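Local coordinates for eukaryotic initiation factor 4F subunit p150 (Saccharomyces cerevisiae, PDB 2VSO), which acts as the scaffold subunit of the cap-binding eIF4F complex in translation initiation, this chain being its middle, eIF4A-binding MIF4G domain, at residues R38-L43 with L60-I65; A77-I82 with L126-A131; K203-S208 with E212-V217; E219-V224 with S248-L253. All blocks are in the same frame, centred on the assembly; numbering follows the deposited sequence.

Interaction 1. Residues R38-L43 with L60-I65; sequences RKMKSL and LAIANI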
loop_
_atom_site.group_PDB
_atom_site.type_symbol
_atom_site.label_atom_id
_atom_site.label_comp_id
_atom_site.label_asym_id
_atom_site.label_seq_id
_atom_site.Cartn_x
_atom_site.Cartn_y
_atom_site.Cartn_z
ATOM N N ARG C 38 -3.183 -24.965 13.494
ATOM C CA ARG C 38 -2.423 -23.993 14.256
ATOM C C ARG C 38 -1.028 -23.871 13.673
ATOM O O ARG C 38 -0.570 -22.766 13.395
ATOM C CB ARG C 38 -2.405 -24.334 15.754
ATOM C CG ARG C 38 -3.805 -24.328 16.404
ATOM C CD ARG C 38 -3.783 -24.721 17.883
ATOM N NE ARG C 38 -3.290 -23.645 18.736
ATOM C CZ ARG C 38 -4.048 -22.675 19.242
ATOM N NH1 ARG C 38 -5.350 -22.641 18.984
ATOM N NH2 ARG C 38 -3.500 -21.735 20.004
ATOM N N LYS C 39 -0.356 -24.992 13.452
ATOM C CA LYS C 39 0.967 -24.933 12.849
ATOM C C LYS C 39 0.905 -24.318 11.478
ATOM O O LYS C 39 1.847 -23.644 11.059
ATOM C CB LYS C 39 1.625 -26.301 12.779
ATOM C CG LYS C 39 2.295 -26.678 14.089
ATOM C CD LYS C 39 2.393 -28.180 14.286
ATOM C CE LYS C 39 2.862 -28.491 15.695
ATOM N NZ LYS C 39 3.077 -29.949 15.896
ATOM N N MET C 40 -0.209 -24.531 10.782
ATOM C CA MET C 40 -0.367 -23.984 9.438
ATOM C C MET C 40 -0.652 -22.485 9.441
ATOM O O MET C 40 -0.144 -21.766 8.586
ATOM C CB MET C 40 -1.442 -24.727 8.656
ATOM C CG MET C 40 -0.972 -26.025 8.037
ATOM S SD MET C 40 0.345 -25.797 6.841
ATOM C CE MET C 40 -0.530 -24.970 5.508
ATOM N N LYS C 41 -1.468 -22.015 10.382
ATOM C CA LYS C 41 -1.653 -20.576 10.551
ATOM C C LYS C 41 -0.300 -19.935 10.774
ATOM O O LYS C 41 0.054 -18.939 10.145
ATOM C CB LYS C 41 -2.551 -20.249 11.747
ATOM C CG LYS C 41 -4.019 -20.106 11.401
ATOM C CD LYS C 41 -4.819 -19.670 12.622
ATOM C CE LYS C 41 -6.318 -19.808 12.386
ATOM N NZ LYS C 41 -6.652 -21.129 11.766
ATOM N N SER C 42 0.455 -20.519 11.691
ATOM C CA SER C 42 1.756 -19.989 12.054
ATOM C C SER C 42 2.691 -20.015 10.855
ATOM O O SER C 42 3.408 -19.054 10.600
ATOM C CB SER C 42 2.351 -20.780 13.223
ATOM O OG SER C 42 3.430 -20.076 13.829
ATOM N N LEU C 43 2.677 -21.103 10.103
ATOM C CA LEU C 43 3.564 -21.191 8.962
ATOM C C LEU C 43 3.132 -20.302 7.792
ATOM O O LEU C 43 3.972 -19.803 7.052
ATOM C CB LEU C 43 3.726 -22.636 8.523
ATOM C CG LEU C 43 4.563 -23.438 9.516
ATOM C CD1 LEU C 43 4.436 -24.936 9.267
ATOM C CD2 LEU C 43 6.007 -22.995 9.430
ATOM N N LEU C 60 5.774 -28.429 4.037
ATOM C CA LEU C 60 5.815 -29.669 3.270
ATOM C C LEU C 60 5.994 -30.903 4.181
ATOM O O LEU C 60 5.614 -32.016 3.811
ATOM C CB LEU C 60 6.906 -29.594 2.194
ATOM C CG LEU C 60 7.383 -30.884 1.526
ATOM C CD1 LEU C 60 6.303 -31.487 0.655
ATOM C CD2 LEU C 60 8.644 -30.606 0.717
ATOM N N ALA C 61 6.568 -30.699 5.367
ATOM C CA ALA C 61 6.702 -31.775 6.346
ATOM C C ALA C 61 5.353 -32.050 6.981
ATOM O O ALA C 61 5.069 -33.170 7.411
ATOM C CB ALA C 61 7.723 -31.417 7.416
ATOM N N ILE C 62 4.527 -31.014 7.059
ATOM C CA ILE C 62 3.181 -31.169 7.584
ATOM C C ILE C 62 2.342 -31.868 6.530
ATOM O O ILE C 62 1.546 -32.750 6.848
ATOM C CB ILE C 62 2.571 -29.803 7.970
ATOM C CG1 ILE C 62 3.276 -29.239 9.197
ATOM C CG2 ILE C 62 1.098 -29.916 8.261
ATOM C CD1 ILE C 62 2.562 -28.060 9.797
ATOM N N ALA C 63 2.540 -31.498 5.267
ATOM C CA ALA C 63 1.813 -32.158 4.187
ATOM C C ALA C 63 2.200 -33.630 4.124
ATOM O O ALA C 63 1.349 -34.495 3.953
ATOM C CB ALA C 63 2.079 -31.484 2.844
ATOM N N ASN C 64 3.493 -33.891 4.276
ATOM C CA ASN C 64 4.039 -35.229 4.158
ATOM C C ASN C 64 3.547 -36.220 5.223
ATOM O O ASN C 64 3.649 -37.427 5.033
ATOM C CB ASN C 64 5.570 -35.165 4.123
ATOM C CG ASN C 64 6.119 -35.069 2.702
ATOM O OD1 ASN C 64 5.368 -35.137 1.732
ATOM N ND2 ASN C 64 7.430 -34.924 2.579
ATOM N N ILE C 65 3.012 -35.704 6.328
ATOM C CA ILE C 65 2.440 -36.540 7.376
ATOM C C ILE C 65 1.499 -37.604 6.802
ATOM O O ILE C 65 1.263 -38.645 7.423
ATOM C CB ILE C 65 1.675 -35.705 8.422
ATOM C CG1 ILE C 65 2.625 -35.233 9.519
ATOM C CG2 ILE C 65 0.559 -36.512 9.048
ATOM C CD1 ILE C 65 1.954 -34.372 10.563
#
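Ile62 meets Lys39, Met40 and Leu43 of the facing helix almost wholly through one methyl group. Its CB lies well back from 38-43 and serves to split the two branches. CG2 turns aside onto Val78 of helix 73-88, while CG1 heads for the other segment. CG1 stands anti to the carbonyl carbon (chi1 -70°) and the chain then runs on extended (chi2 -168°), which carries CD1 out to the full reach of the side chain. At that tip the Ile62 methyl CD1 lies 3.6 Å from Lys39 CB and 3.7 Å from Leu43 CD1, the leucine coming tip to tip from its own helix. Met40 SD adds a looser touch at 4.3 Å from Ile62 CD1. The two helices, part of the all-helical, HEAT-type MIF4G domain, run nearly antiparallel; their short segments cross at -156° with axes 11.1 Å apart, and no hydrogen bond joins them. Lys39 offers only the start of its chain, CB; beyond CG the chain is extended and its ammonium group departs from Ile62, toward a long, weak ion pair with Glu29. Leu43 also packs on Ile55, Glu58 and Ile59, and Met40 on Ile59, all from helix 52-64. On the outer side, Arg38, Lys41 and Ser42 pack against the other protein chain of the assembly.

Interaction 2. Residues A77-I82 with L126-A131; sequences AVIEQI and LHYLVA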
loop_
_atom_site.group_PDB
_atom_site.type_symbol
_atom_site.label_atom_id
_atom_site.label_comp_id
_atom_site.label_asym_id
_atom_site.label_seq_id
_atom_site.Cartn_x
_atom_site.Cartn_y
_atom_site.Cartn_z
ATOM N N ALA C 77 -5.977 -31.068 3.910
ATOM C CA ALA C 77 -6.280 -30.036 4.879
ATOM C C ALA C 77 -5.316 -28.848 4.705
ATOM O O ALA C 77 -5.703 -27.683 4.821
ATOM C CB ALA C 77 -6.214 -30.612 6.283
ATOM N N VAL C 78 -4.069 -29.178 4.397
ATOM C CA VAL C 78 -3.025 -28.219 4.094
ATOM C C VAL C 78 -3.304 -27.440 2.810
ATOM O O VAL C 78 -3.190 -26.220 2.801
ATOM C CB VAL C 78 -1.673 -28.923 3.971
ATOM C CG1 VAL C 78 -0.698 -28.082 3.155
ATOM C CG2 VAL C 78 -1.126 -29.240 5.351
ATOM N N ILE C 79 -3.669 -28.133 1.733
ATOM C CA ILE C 79 -4.063 -27.442 0.499
ATOM C C ILE C 79 -5.202 -26.466 0.781
ATOM O O ILE C 79 -5.204 -25.340 0.304
ATOM C CB ILE C 79 -4.556 -28.406 -0.615
ATOM C CG1 ILE C 79 -3.461 -29.375 -1.071
ATOM C CG2 ILE C 79 -5.080 -27.620 -1.788
ATOM C CD1 ILE C 79 -2.073 -28.871 -0.854
ATOM N N GLU C 80 -6.184 -26.909 1.550
ATOM C CA GLU C 80 -7.390 -26.124 1.748
ATOM C C GLU C 80 -7.073 -24.842 2.502
ATOM O O GLU C 80 -7.718 -23.805 2.309
ATOM C CB GLU C 80 -8.410 -26.930 2.527
ATOM C CG GLU C 80 -9.684 -26.172 2.833
ATOM C CD GLU C 80 -10.489 -26.805 3.955
ATOM O OE1 GLU C 80 -11.651 -26.396 4.148
ATOM O OE2 GLU C 80 -9.954 -27.703 4.644
ATOM N N GLN C 81 -6.067 -24.924 3.361
ATOM C CA GLN C 81 -5.665 -23.790 4.169
ATOM C C GLN C 81 -4.816 -22.802 3.377
ATOM O O GLN C 81 -4.833 -21.604 3.658
ATOM C CB GLN C 81 -4.885 -24.261 5.389
ATOM C CG GLN C 81 -5.740 -24.683 6.545
ATOM C CD GLN C 81 -4.901 -25.033 7.756
ATOM O OE1 GLN C 81 -4.249 -24.170 8.345
ATOM N NE2 GLN C 81 -4.912 -26.306 8.137
ATOM N N ILE C 82 -4.062 -23.310 2.407
ATOM C CA ILE C 82 -3.249 -22.453 1.559
ATOM C C ILE C 82 -4.163 -21.629 0.678
ATOM O O ILE C 82 -3.892 -20.459 0.421
ATOM C CB ILE C 82 -2.268 -23.243 0.675
ATOM C CG1 ILE C 82 -1.231 -23.955 1.539
ATOM C CG2 ILE C 82 -1.568 -22.302 -0.289
ATOM C CD1 ILE C 82 -0.257 -24.795 0.754
ATOM N N LEU C 126 -1.685 -32.361 -7.669
ATOM C CA LEU C 126 -2.234 -31.618 -8.798
ATOM C C LEU C 126 -3.738 -31.777 -8.821
ATOM O O LEU C 126 -4.476 -30.803 -8.996
ATOM C CB LEU C 126 -1.639 -32.120 -10.108
ATOM C CG LEU C 126 -0.247 -31.585 -10.409
ATOM C CD1 LEU C 126 0.420 -32.408 -11.503
ATOM C CD2 LEU C 126 -0.318 -30.094 -10.776
ATOM N N HIS C 127 -4.191 -33.015 -8.637
ATOM C CA HIS C 127 -5.614 -33.285 -8.564
ATOM C C HIS C 127 -6.252 -32.635 -7.341
ATOM O O HIS C 127 -7.382 -32.157 -7.407
ATOM C CB HIS C 127 -5.913 -34.776 -8.564
ATOM C CG HIS C 127 -7.342 -35.080 -8.243
ATOM N ND1 HIS C 127 -7.761 -35.409 -6.976
ATOM C CD2 HIS C 127 -8.454 -35.030 -9.014
ATOM C CE1 HIS C 127 -9.073 -35.574 -6.981
ATOM N NE2 HIS C 127 -9.515 -35.357 -8.204
ATOM N N TYR C 128 -5.531 -32.623 -6.225
ATOM C CA TYR C 128 -5.984 -31.905 -5.036
ATOM C C TYR C 128 -6.217 -30.401 -5.303
ATOM O O TYR C 128 -7.247 -29.840 -4.904
ATOM C CB TYR C 128 -4.986 -32.083 -3.899
ATOM C CG TYR C 128 -5.160 -33.339 -3.095
ATOM C CD1 TYR C 128 -5.492 -34.543 -3.707
ATOM C CD2 TYR C 128 -4.983 -33.330 -1.725
ATOM C CE1 TYR C 128 -5.653 -35.705 -2.967
ATOM C CE2 TYR C 128 -5.138 -34.486 -0.975
ATOM C CZ TYR C 128 -5.474 -35.670 -1.603
ATOM O OH TYR C 128 -5.628 -36.818 -0.862
ATOM N N LEU C 129 -5.266 -29.751 -5.975
ATOM C CA LEU C 129 -5.407 -28.331 -6.302
ATOM C C LEU C 129 -6.694 -28.058 -7.084
ATOM O O LEU C 129 -7.491 -27.196 -6.712
ATOM C CB LEU C 129 -4.199 -27.819 -7.096
ATOM C CG LEU C 129 -2.834 -27.865 -6.414
ATOM C CD1 LEU C 129 -1.761 -27.325 -7.340
ATOM C CD2 LEU C 129 -2.852 -27.100 -5.118
ATOM N N VAL C 130 -6.893 -28.788 -8.172
ATOM C CA VAL C 130 -8.103 -28.623 -8.970
ATOM C C VAL C 130 -9.366 -28.811 -8.128
ATOM O O VAL C 130 -10.235 -27.940 -8.103
ATOM C CB VAL C 130 -8.149 -29.602 -10.162
ATOM C CG1 VAL C 130 -9.088 -29.076 -11.235
ATOM C CG2 VAL C 130 -6.754 -29.812 -10.730
ATOM N N ALA C 131 -9.453 -29.944 -7.437
ATOM C CA ALA C 131 -10.632 -30.292 -6.637
ATOM C C ALA C 131 -10.968 -29.190 -5.653
ATOM O O ALA C 131 -12.139 -28.918 -5.380
ATOM C CB ALA C 131 -10.417 -31.634 -5.883
#
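Ile79 alone in 77-82 makes the contact, meeting Tyr128 and Leu129, neighbours on the facing helix. Walking along 77-82, Ala77 points its methyl away from that helix, and Val78 gives its side chain to Met40 instead. Ile79 comes next, directed toward that helix, and its two branches part company. CG1, anti to the carbonyl carbon (chi1 -63°), comes up to the tyrosine: Ile79 CG1 is 4.2 Å from Tyr128 CB and 4.3 Å from Tyr128 CD2, so the methylene sits at the ring's edge, near its plane, and not over a face. CG2 goes to the leucine, with Ile79 CG2 4.0 Å from Leu129 CD2; these two side chains cross at about a right angle. The backbones come close here, CA of Ile79 lying 7.0 Å from CA of Leu129. Gln81 then turns to helix 33-45, where its NE2 makes a weak hydrogen bond to Val36 O, and Ile82 packs on Leu99 and Cys100. Tyr128 OH reaches Asp113 in another weak bond. Helix 73-88 is thus bordered by helix 33-45, helix 93-106 and helix 122-139 in this all-helical, HEAT-type fold, with Leu129 touching both Cys100 and Phe83.

Interaction 3. Residues K203-S208 with E212-V217; sequences KDLTDS and ETLESV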
loop_
_atom_site.group_PDB
_atom_site.type_symbol
_atom_site.label_atom_id
_atom_site.label_comp_id
_atom_site.label_asym_id
_atom_site.label_seq_id
_atom_site.Cartn_x
_atom_site.Cartn_y
_atom_site.Cartn_z
ATOM N N LYS C 203 -19.525 -13.183 -17.232
ATOM C CA LYS C 203 -20.918 -13.103 -16.822
ATOM C C LYS C 203 -21.176 -11.769 -16.110
ATOM O O LYS C 203 -22.174 -11.109 -16.367
ATOM C CB LYS C 203 -21.263 -14.289 -15.914
ATOM C CG LYS C 203 -22.682 -14.836 -16.067
ATOM C CD LYS C 203 -23.675 -14.131 -15.153
ATOM C CE LYS C 203 -25.076 -14.701 -15.318
ATOM N NZ LYS C 203 -26.101 -13.849 -14.655
ATOM N N ASP C 204 -20.261 -11.374 -15.228
ATOM C CA ASP C 204 -20.403 -10.136 -14.474
ATOM C C ASP C 204 -20.031 -8.916 -15.323
ATOM O O ASP C 204 -20.411 -7.781 -15.016
ATOM C CB ASP C 204 -19.552 -10.179 -13.199
ATOM C CG ASP C 204 -20.077 -11.177 -12.174
ATOM O OD1 ASP C 204 -20.889 -12.048 -12.551
ATOM O OD2 ASP C 204 -19.675 -11.096 -10.994
ATOM N N LEU C 205 -19.291 -9.161 -16.396
ATOM C CA LEU C 205 -18.870 -8.104 -17.298
ATOM C C LEU C 205 -20.010 -7.599 -18.181
ATOM O O LEU C 205 -19.965 -6.471 -18.680
ATOM C CB LEU C 205 -17.710 -8.588 -18.161
ATOM C CG LEU C 205 -16.319 -8.062 -17.818
ATOM C CD1 LEU C 205 -16.215 -7.635 -16.367
ATOM C CD2 LEU C 205 -15.290 -9.119 -18.180
ATOM N N THR C 206 -21.029 -8.425 -18.377
ATOM C CA THR C 206 -22.163 -8.016 -19.198
ATOM C C THR C 206 -23.323 -7.443 -18.381
ATOM O O THR C 206 -24.191 -6.777 -18.936
ATOM C CB THR C 206 -22.648 -9.147 -20.112
ATOM O OG1 THR C 206 -22.687 -10.374 -19.375
ATOM C CG2 THR C 206 -21.700 -9.315 -21.279
ATOM N N ASP C 207 -23.321 -7.675 -17.070
ATOM C CA ASP C 207 -24.356 -7.134 -16.181
ATOM C C ASP C 207 -23.846 -5.983 -15.301
ATOM O O ASP C 207 -23.780 -6.112 -14.077
ATOM C CB ASP C 207 -24.934 -8.239 -15.282
ATOM C CG ASP C 207 -25.338 -9.485 -16.059
ATOM O OD1 ASP C 207 -25.882 -9.350 -17.175
ATOM O OD2 ASP C 207 -25.119 -10.604 -15.546
ATOM N N SER C 208 -23.499 -4.860 -15.928
ATOM C CA SER C 208 -23.026 -3.670 -15.212
ATOM C C SER C 208 -21.929 -4.005 -14.204
ATOM O O SER C 208 -22.197 -4.176 -13.014
ATOM C CB SER C 208 -24.187 -2.932 -14.531
ATOM O OG SER C 208 -24.585 -3.574 -13.331
ATOM N N GLU C 212 -13.979 -3.302 -9.061
ATOM C CA GLU C 212 -13.154 -4.388 -8.544
ATOM C C GLU C 212 -13.102 -5.576 -9.512
ATOM O O GLU C 212 -12.059 -6.199 -9.686
ATOM C CB GLU C 212 -13.660 -4.853 -7.179
ATOM C CG GLU C 212 -13.962 -3.727 -6.210
ATOM C CD GLU C 212 -14.346 -4.250 -4.849
ATOM O OE1 GLU C 212 -14.244 -5.480 -4.646
ATOM O OE2 GLU C 212 -14.750 -3.439 -3.988
ATOM N N THR C 213 -14.231 -5.881 -10.142
ATOM C CA THR C 213 -14.298 -6.981 -11.096
ATOM C C THR C 213 -13.445 -6.714 -12.331
ATOM O O THR C 213 -12.668 -7.571 -12.753
ATOM C CB THR C 213 -15.756 -7.283 -11.502
ATOM O OG1 THR C 213 -16.411 -7.953 -10.421
ATOM C CG2 THR C 213 -15.801 -8.169 -12.712
ATOM N N LEU C 214 -13.599 -5.517 -12.892
ATOM C CA LEU C 214 -12.816 -5.057 -14.039
ATOM C C LEU C 214 -11.327 -5.041 -13.733
ATOM O O LEU C 214 -10.506 -5.428 -14.555
ATOM C CB LEU C 214 -13.247 -3.644 -14.410
ATOM C CG LEU C 214 -14.605 -3.502 -15.069
ATOM C CD1 LEU C 214 -15.102 -2.092 -14.873
ATOM C CD2 LEU C 214 -14.487 -3.872 -16.541
ATOM N N GLU C 215 -10.997 -4.541 -12.553
ATOM C CA GLU C 215 -9.645 -4.589 -12.029
ATOM C C GLU C 215 -9.135 -6.023 -12.094
ATOM O O GLU C 215 -8.022 -6.286 -12.536
ATOM C CB GLU C 215 -9.663 -4.132 -10.571
ATOM C CG GLU C 215 -8.310 -3.807 -10.004
ATOM C CD GLU C 215 -7.857 -2.419 -10.388
ATOM O OE1 GLU C 215 -6.742 -2.298 -10.940
ATOM O OE2 GLU C 215 -8.623 -1.458 -10.143
ATOM N N SER C 216 -9.976 -6.945 -11.637
ATOM C CA SER C 216 -9.637 -8.352 -11.530
ATOM C C SER C 216 -9.328 -8.967 -12.888
ATOM O O SER C 216 -8.341 -9.687 -13.027
ATOM C CB SER C 216 -10.786 -9.107 -10.861
ATOM O OG SER C 216 -10.586 -10.510 -10.896
ATOM N N VAL C 217 -10.172 -8.677 -13.879
ATOM C CA VAL C 217 -10.016 -9.196 -15.235
ATOM C C VAL C 217 -8.715 -8.751 -15.879
ATOM O O VAL C 217 -7.997 -9.567 -16.459
ATOM C CB VAL C 217 -11.176 -8.777 -16.158
ATOM C CG1 VAL C 217 -11.361 -9.804 -17.243
ATOM C CG2 VAL C 217 -12.451 -8.672 -15.369
HETATM O O HOH W 1 -17.217 -11.107 -10.141
#
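Leu205 carries the apolar part of this contact, its two methyls spread over Thr213, Leu214 and Val217. Leu205 CD1 lies 3.7 Å from Thr213 CG2, where the side chains cross obliquely, and 4.1 Å from Leu214 CD2. The other branch meets the valine tip to tip, with Leu205 CD2 4.1 Å from Val217 CG1. Putting an alanine here would probably leave Thr213 CG2 and the methyls of Leu214 and Val217 without their common partner, opening a gap between the two helices. Helices 191-206 and 211-228 follow one another after a short turn in the all-helical, HEAT-type MIF4G domain. The polar link between the two helices is indirect: one water donates to Asp204 OD2 at 2.6 Å and lies 3.3 Å from Thr213 OG1. The threonine is turned for this, OG1 lying anti to the carbonyl carbon (chi1 -74°) while CG2 is left for the leucine; the same hydroxyl has a weak bond to Asp143. Asp204 also has a long, weak ion pair with Arg200. Two further polar contacts lie within 203-208, where the chain leaves its helix. Lys203 NZ forms a salt bridge with Asp207 OD2 at 3.5 Å, and Ser208 OG donates to Asp207 O at 2.8 Å, approaching from above the carbonyl plane.

Interaction 4. Residues E219-V224 with S248-L253; sequences ELLNTV and SLFGIL
Two helices of the MIF4G domain's HEAT-type stack, 211-228 and 242-257, come together where Leu221 enters a recess formed by Leu249, Phe250 and Leu253. Leu221 provides everything on its side. Its CG is anti to the carbonyl carbon (chi1 -71°), and the two methyls fork at the end of the chain, both touching the Phe250 ring, with Leu249 met by CD2 and Leu253 by CD1. Leu221 CD2 lies 4.1 Å from Phe250 CE1 and 4.2 Å from Leu249 CD2, the two leucines reaching toward each other tip to tip. Leu221 CD1 is 4.2 Å from Phe250 CZ and 4.4 Å from Leu253 CD1. The leucine and the phenylalanine come from opposite directions, and the methyl CD2 meets the ring obliquely. The short segments run roughly antiparallel, at 144°, but their axes stay 13.5 Å apart, so the helices touch through the ends of long side chains while their backbones keep well clear. Other helices of the superhelical stack border this junction: Leu249 also packs on Phe198 and Leu205 of helix 191-206, while Leu253 touches Ile273 and Phe250 touches Arg277 of helix 264-278. Within 219-224, Thr223 returns its hydroxyl to the backbone one turn earlier, OG1 donating to Glu219 O at 3.0 Å. That oxygen also takes the helical bond from Thr223 N, the two donors arriving from opposite faces of the carbonyl plane. No hydrogen bond crosses between the segments.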
loop_
_atom_site.group_PDB
_atom_site.type_symbol
_atom_site.label_atom_id
_atom_site.label_comp_id
_atom_site.label_asym_id
_atom_site.label_seq_id
_atom_site.Cartn_x
_atom_site.Cartn_y
_atom_site.Cartn_z
ATOM N N GLU C 219 -5.913 -7.614 -14.406
ATOM C CA GLU C 219 -4.803 -8.277 -13.739
ATOM C C GLU C 219 -4.658 -9.735 -14.160
ATOM O O GLU C 219 -3.539 -10.217 -14.337
ATOM C CB GLU C 219 -4.919 -8.158 -12.229
ATOM C CG GLU C 219 -4.825 -6.737 -11.717
ATOM C CD GLU C 219 -5.193 -6.629 -10.245
ATOM O OE1 GLU C 219 -5.632 -7.645 -9.667
ATOM O OE2 GLU C 219 -5.046 -5.532 -9.667
ATOM N N LEU C 220 -5.786 -10.430 -14.335
ATOM C CA LEU C 220 -5.763 -11.809 -14.803
ATOM C C LEU C 220 -5.248 -11.915 -16.237
ATOM O O LEU C 220 -4.346 -12.682 -16.535
ATOM C CB LEU C 220 -7.151 -12.421 -14.686
ATOM C CG LEU C 220 -7.267 -13.922 -14.978
ATOM C CD1 LEU C 220 -6.433 -14.760 -14.002
ATOM C CD2 LEU C 220 -8.713 -14.320 -14.915
ATOM N N LEU C 221 -5.811 -11.117 -17.128
ATOM C CA LEU C 221 -5.312 -11.051 -18.489
ATOM C C LEU C 221 -3.832 -10.644 -18.582
ATOM O O LEU C 221 -3.114 -11.074 -19.485
ATOM C CB LEU C 221 -6.171 -10.103 -19.305
ATOM C CG LEU C 221 -7.548 -10.657 -19.603
ATOM C CD1 LEU C 221 -8.480 -9.529 -19.983
ATOM C CD2 LEU C 221 -7.443 -11.691 -20.699
ATOM N N ASN C 222 -3.367 -9.807 -17.666
ATOM C CA ASN C 222 -1.954 -9.469 -17.676
ATOM C C ASN C 222 -1.085 -10.625 -17.206
ATOM O O ASN C 222 -0.003 -10.853 -17.733
ATOM C CB ASN C 222 -1.673 -8.193 -16.879
ATOM C CG ASN C 222 -1.875 -6.938 -17.707
ATOM O OD1 ASN C 222 -1.250 -6.761 -18.754
ATOM N ND2 ASN C 222 -2.753 -6.063 -17.245
ATOM N N THR C 223 -1.582 -11.366 -16.225
ATOM C CA THR C 223 -0.874 -12.516 -15.691
ATOM C C THR C 223 -0.858 -13.726 -16.635
ATOM O O THR C 223 0.152 -14.405 -16.760
ATOM C CB THR C 223 -1.472 -12.947 -14.336
ATOM O OG1 THR C 223 -1.297 -11.892 -13.389
ATOM C CG2 THR C 223 -0.785 -14.214 -13.799
ATOM N N VAL C 224 -1.962 -13.963 -17.330
ATOM C CA VAL C 224 -2.235 -15.273 -17.905
ATOM C C VAL C 224 -2.756 -15.203 -19.339
ATOM O O VAL C 224 -2.915 -16.227 -19.998
ATOM C CB VAL C 224 -3.267 -15.947 -16.952
ATOM C CG1 VAL C 224 -4.516 -16.484 -17.618
ATOM C CG2 VAL C 224 -2.624 -16.765 -15.860
ATOM N N SER C 248 -14.331 -13.118 -27.538
ATOM C CA SER C 248 -15.593 -12.739 -26.906
ATOM C C SER C 248 -15.370 -11.747 -25.774
ATOM O O SER C 248 -16.073 -10.742 -25.661
ATOM C CB SER C 248 -16.311 -13.970 -26.334
ATOM O OG SER C 248 -16.469 -14.999 -27.292
ATOM N N LEU C 249 -14.395 -12.053 -24.928
ATOM C CA LEU C 249 -14.118 -11.266 -23.735
ATOM C C LEU C 249 -13.678 -9.827 -24.051
ATOM O O LEU C 249 -14.116 -8.871 -23.407
ATOM C CB LEU C 249 -13.059 -11.983 -22.896
ATOM C CG LEU C 249 -12.473 -11.289 -21.671
ATOM C CD1 LEU C 249 -13.565 -10.738 -20.768
ATOM C CD2 LEU C 249 -11.572 -12.244 -20.921
ATOM N N PHE C 250 -12.808 -9.681 -25.044
ATOM C CA PHE C 250 -12.344 -8.372 -25.467
ATOM C C PHE C 250 -13.443 -7.573 -26.172
ATOM O O PHE C 250 -13.425 -6.347 -26.177
ATOM C CB PHE C 250 -11.088 -8.500 -26.323
ATOM C CG PHE C 250 -9.829 -8.640 -25.516
ATOM C CD1 PHE C 250 -9.415 -9.877 -25.068
ATOM C CD2 PHE C 250 -9.073 -7.527 -25.187
ATOM C CE1 PHE C 250 -8.267 -10.002 -24.316
ATOM C CE2 PHE C 250 -7.926 -7.648 -24.442
ATOM C CZ PHE C 250 -7.519 -8.882 -24.006
ATOM N N GLY C 251 -14.415 -8.270 -26.742
ATOM C CA GLY C 251 -15.564 -7.606 -27.315
ATOM C C GLY C 251 -16.510 -7.060 -26.260
ATOM O O GLY C 251 -17.281 -6.149 -26.520
ATOM N N ILE C 252 -16.459 -7.629 -25.065
ATOM C CA ILE C 252 -17.302 -7.183 -23.967
ATOM C C ILE C 252 -16.663 -5.969 -23.354
ATOM O O ILE C 252 -17.345 -5.096 -22.819
ATOM C CB ILE C 252 -17.442 -8.271 -22.875
ATOM C CG1 ILE C 252 -18.414 -9.362 -23.323
ATOM C CG2 ILE C 252 -17.918 -7.674 -21.569
ATOM C CD1 ILE C 252 -18.475 -10.506 -22.364
ATOM N N LEU C 253 -15.337 -5.929 -23.438
ATOM C CA LEU C 253 -14.549 -4.848 -22.871
ATOM C C LEU C 253 -14.540 -3.629 -23.788
ATOM O O LEU C 253 -14.572 -2.501 -23.317
ATOM C CB LEU C 253 -13.118 -5.317 -22.597
ATOM C CG LEU C 253 -12.879 -6.476 -21.625
ATOM C CD1 LEU C 253 -11.393 -6.550 -21.258
ATOM C CD2 LEU C 253 -13.746 -6.368 -20.360
#

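In the fold
The four contacts fall into two touching pairs on opposite sides of the domain's centre. Interactions 1 and 2 have centres about 13 Å apart and join through helix 73-88, where Ile62 CG2 lies 3.7 Å from Val78 CG2. Interactions 3 and 4 share helix 211-228, with centres about 10 Å apart; Leu205 CD2 of the one is 3.5 Å from Leu249 CD1 of the other. Between the pairs, interactions 2 and 4 have nearest atoms about 14 Å apart, and interactions 1 and 3 are about 36 Å apart, centre to centre. Interaction 1 alone borders the other protein chain of the assembly, consistent with the domain's role in binding eIF4A.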